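Local structure of pentalenene synthase (Streptomyces chartreusis NRRL 3882, 6Q4S) at residues N239-L244 and D257-M262. The protein probably converts (2E,6E)-farnesyl diphosphate, with magnesium as cofactor, into the bicyclic sesquiterpenol 7-epi-alpha-eudesmol by a 1,10-cyclization. Residues are numbered along the deposited sequence; the frame is centred on the assembly and turned at random. Where two conformers were deposited one is given.
Sequences NLIAVL and DEAYRM
Leu240 and Leu244, one turn apart on helix 240-248, close over Ala259 and, with their other methyl branches, rest against the Met262 sulfur. From Leu240, CD2 lies 3.7 Å from Ala259 CB, while CD1 comes within 4.0 Å of Met262 SD. Leu244 is rotated differently: its CG stands beside the backbone N (chi1 -78°), which brings CD1 down onto the helix backbone, 3.3 Å from Ala259 N and near Ala259 CA. Its second branch, CD2, sits 3.9 Å from Met262 SD, the two side chains running past each other in opposite directions. The two helical segments, inclined at 116°, have axes 9.3 Å apart at their closest, and Ala259, with only a methyl, sits where the leucines meet the second helix. Both belong to the all-helical terpene synthase fold, where the short helix 240-248 is followed, after a brief turn, by the long helix 252-284. Leu240 also touches Phe221 of helix 206-228 and Tyr173 of helix 170-180, helices that carry residues probably binding magnesium and substrate. Glu258 crosses Leu244 at about a right angle, its CG 3.9 Å from Leu244 CD2. A bend at chi2 (51°) then carries the carboxylate away to Arg261, one turn on, whose guanidinium takes it side-on: Arg261 NE bonds to Glu258 OE1 and NH2 to OE2, the latter at 2.9 Å; both oxygens lie near the guanidinium plane and are met on their syn sides, though from somewhat out of the carboxylate plane. An alanine in place of Glu258 would probably leave the Arg261 guanidinium without its mate and free to swing, and strip Leu244 CD2 of its methylene neighbour. Arg248 adds a weak, long ion pair to Glu258 OE2.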
loop_
_atom_site.group_PDB
_atom_site.type_symbol
_atom_site.label_atom_id
_atom_site.label_comp_id
_atom_site.label_asym_id
_atom_site.label_seq_id
_atom_site.Cartn_x
_atom_site.Cartn_y
_atom_site.Cartn_z
ATOM N N ASN A 239 21.556 6.011 -16.990
ATOM C CA ASN A 239 21.064 5.347 -18.187
ATOM C C ASN A 239 21.833 4.062 -18.293
ATOM O O ASN A 239 23.048 4.062 -18.091
ATOM C CB ASN A 239 21.285 6.284 -19.382
ATOM C CG ASN A 239 20.780 5.675 -20.654
ATOM O OD1 ASN A 239 19.613 5.850 -21.067
ATOM N ND2 ASN A 239 21.622 4.924 -21.267
ATOM N N LEU A 240 21.179 2.943 -18.541
ATOM C CA LEU A 240 21.856 1.660 -18.628
ATOM C C LEU A 240 23.200 1.633 -19.477
ATOM O O LEU A 240 24.209 0.973 -19.079
ATOM C CB LEU A 240 20.934 0.625 -19.188
ATOM C CG LEU A 240 21.506 -0.777 -19.432
ATOM C CD1 LEU A 240 21.989 -1.389 -18.131
ATOM C CD2 LEU A 240 20.504 -1.709 -20.084
ATOM N N ILE A 241 23.139 2.274 -20.634
ATOM C CA ILE A 241 24.255 2.358 -21.598
ATOM C C ILE A 241 25.466 3.012 -20.935
ATOM O O ILE A 241 26.536 2.406 -20.854
ATOM C CB ILE A 241 23.868 3.184 -22.843
ATOM C CG1 ILE A 241 22.634 2.561 -23.503
ATOM C CG2 ILE A 241 25.035 3.278 -23.838
ATOM C CD1 ILE A 241 22.919 1.224 -24.144
ATOM N N ALA A 242 25.248 4.213 -20.423
ATOM C CA ALA A 242 26.271 4.985 -19.667
ATOM C C ALA A 242 26.842 4.196 -18.480
ATOM O O ALA A 242 28.052 4.178 -18.218
ATOM C CB ALA A 242 25.674 6.269 -19.187
ATOM N N VAL A 243 25.981 3.470 -17.804
ATOM C CA VAL A 243 26.393 2.749 -16.631
ATOM C C VAL A 243 27.297 1.617 -17.018
ATOM O O VAL A 243 28.307 1.298 -16.301
ATOM C CB VAL A 243 25.131 2.243 -15.876
ATOM C CG1 VAL A 243 25.468 1.214 -14.811
ATOM C CG2 VAL A 243 24.418 3.447 -15.257
ATOM N N LEU A 244 26.916 0.926 -18.098
ATOM C CA LEU A 244 27.711 -0.210 -18.565
ATOM C C LEU A 244 29.127 0.241 -19.012
ATOM O O LEU A 244 30.104 -0.520 -18.837
ATOM C CB LEU A 244 27.048 -0.964 -19.695
ATOM C CG LEU A 244 25.929 -1.919 -19.339
ATOM C CD1 LEU A 244 25.057 -2.219 -20.555
ATOM C CD2 LEU A 244 26.461 -3.214 -18.803
ATOM N N ASP A 257 25.842 -2.695 -27.328
ATOM C CA ASP A 257 25.714 -4.116 -27.591
ATOM C C ASP A 257 25.392 -4.871 -26.324
ATOM O O ASP A 257 24.593 -5.816 -26.330
ATOM C CB ASP A 257 27.022 -4.764 -28.160
ATOM C CG ASP A 257 27.526 -4.137 -29.511
ATOM O OD1 ASP A 257 26.726 -3.504 -30.235
ATOM O OD2 ASP A 257 28.756 -4.281 -29.813
ATOM N N GLU A 258 26.087 -4.531 -25.242
ATOM C CA GLU A 258 25.831 -5.209 -24.005
ATOM C C GLU A 258 24.395 -4.895 -23.403
ATOM O O GLU A 258 23.777 -5.793 -22.905
ATOM C CB GLU A 258 26.933 -4.912 -22.964
ATOM C CG GLU A 258 26.936 -5.768 -21.671
ATOM C CD GLU A 258 26.884 -7.276 -21.866
ATOM O OE1 GLU A 258 27.118 -7.822 -22.991
ATOM O OE2 GLU A 258 26.614 -7.949 -20.846
ATOM N N ALA A 259 23.983 -3.645 -23.382
ATOM C CA ALA A 259 22.594 -3.281 -23.025
ATOM C C ALA A 259 21.562 -4.123 -23.800
ATOM O O ALA A 259 20.621 -4.683 -23.226
ATOM C CB ALA A 259 22.381 -1.795 -23.272
ATOM N N TYR A 260 21.812 -4.295 -25.095
ATOM C CA TYR A 260 20.988 -5.133 -25.963
ATOM C C TYR A 260 21.027 -6.547 -25.516
ATOM O O TYR A 260 19.962 -7.159 -25.342
ATOM C CB TYR A 260 21.457 -4.948 -27.409
ATOM C CG TYR A 260 20.847 -5.751 -28.505
ATOM C CD1 TYR A 260 19.538 -5.510 -28.924
ATOM C CD2 TYR A 260 21.632 -6.662 -29.252
ATOM C CE1 TYR A 260 18.990 -6.206 -30.009
ATOM C CE2 TYR A 260 21.103 -7.348 -30.343
ATOM C CZ TYR A 260 19.783 -7.121 -30.714
ATOM O OH TYR A 260 19.245 -7.797 -31.776
ATOM N N ARG A 261 22.209 -7.092 -25.251
ATOM C CA ARG A 261 22.270 -8.477 -24.740
ATOM C C ARG A 261 21.563 -8.683 -23.340
ATOM O O ARG A 261 20.981 -9.714 -23.079
ATOM C CB ARG A 261 23.733 -8.992 -24.706
ATOM C CG ARG A 261 23.880 -10.515 -24.606
ATOM C CD ARG A 261 25.200 -11.001 -23.970
ATOM N NE ARG A 261 25.354 -10.448 -22.620
ATOM C CZ ARG A 261 24.667 -10.829 -21.537
ATOM N NH1 ARG A 261 23.799 -11.841 -21.555
ATOM N NH2 ARG A 261 24.873 -10.186 -20.407
ATOM N N MET A 262 21.711 -7.748 -22.427
ATOM C CA MET A 262 21.012 -7.824 -21.116
ATOM C C MET A 262 19.453 -7.897 -21.253
ATOM O O MET A 262 18.760 -8.656 -20.543
ATOM C CB MET A 262 21.357 -6.569 -20.328
ATOM C CG MET A 262 22.797 -6.539 -19.810
ATOM S SD MET A 262 23.079 -5.187 -18.642
ATOM C CE MET A 262 22.195 -5.750 -17.176
#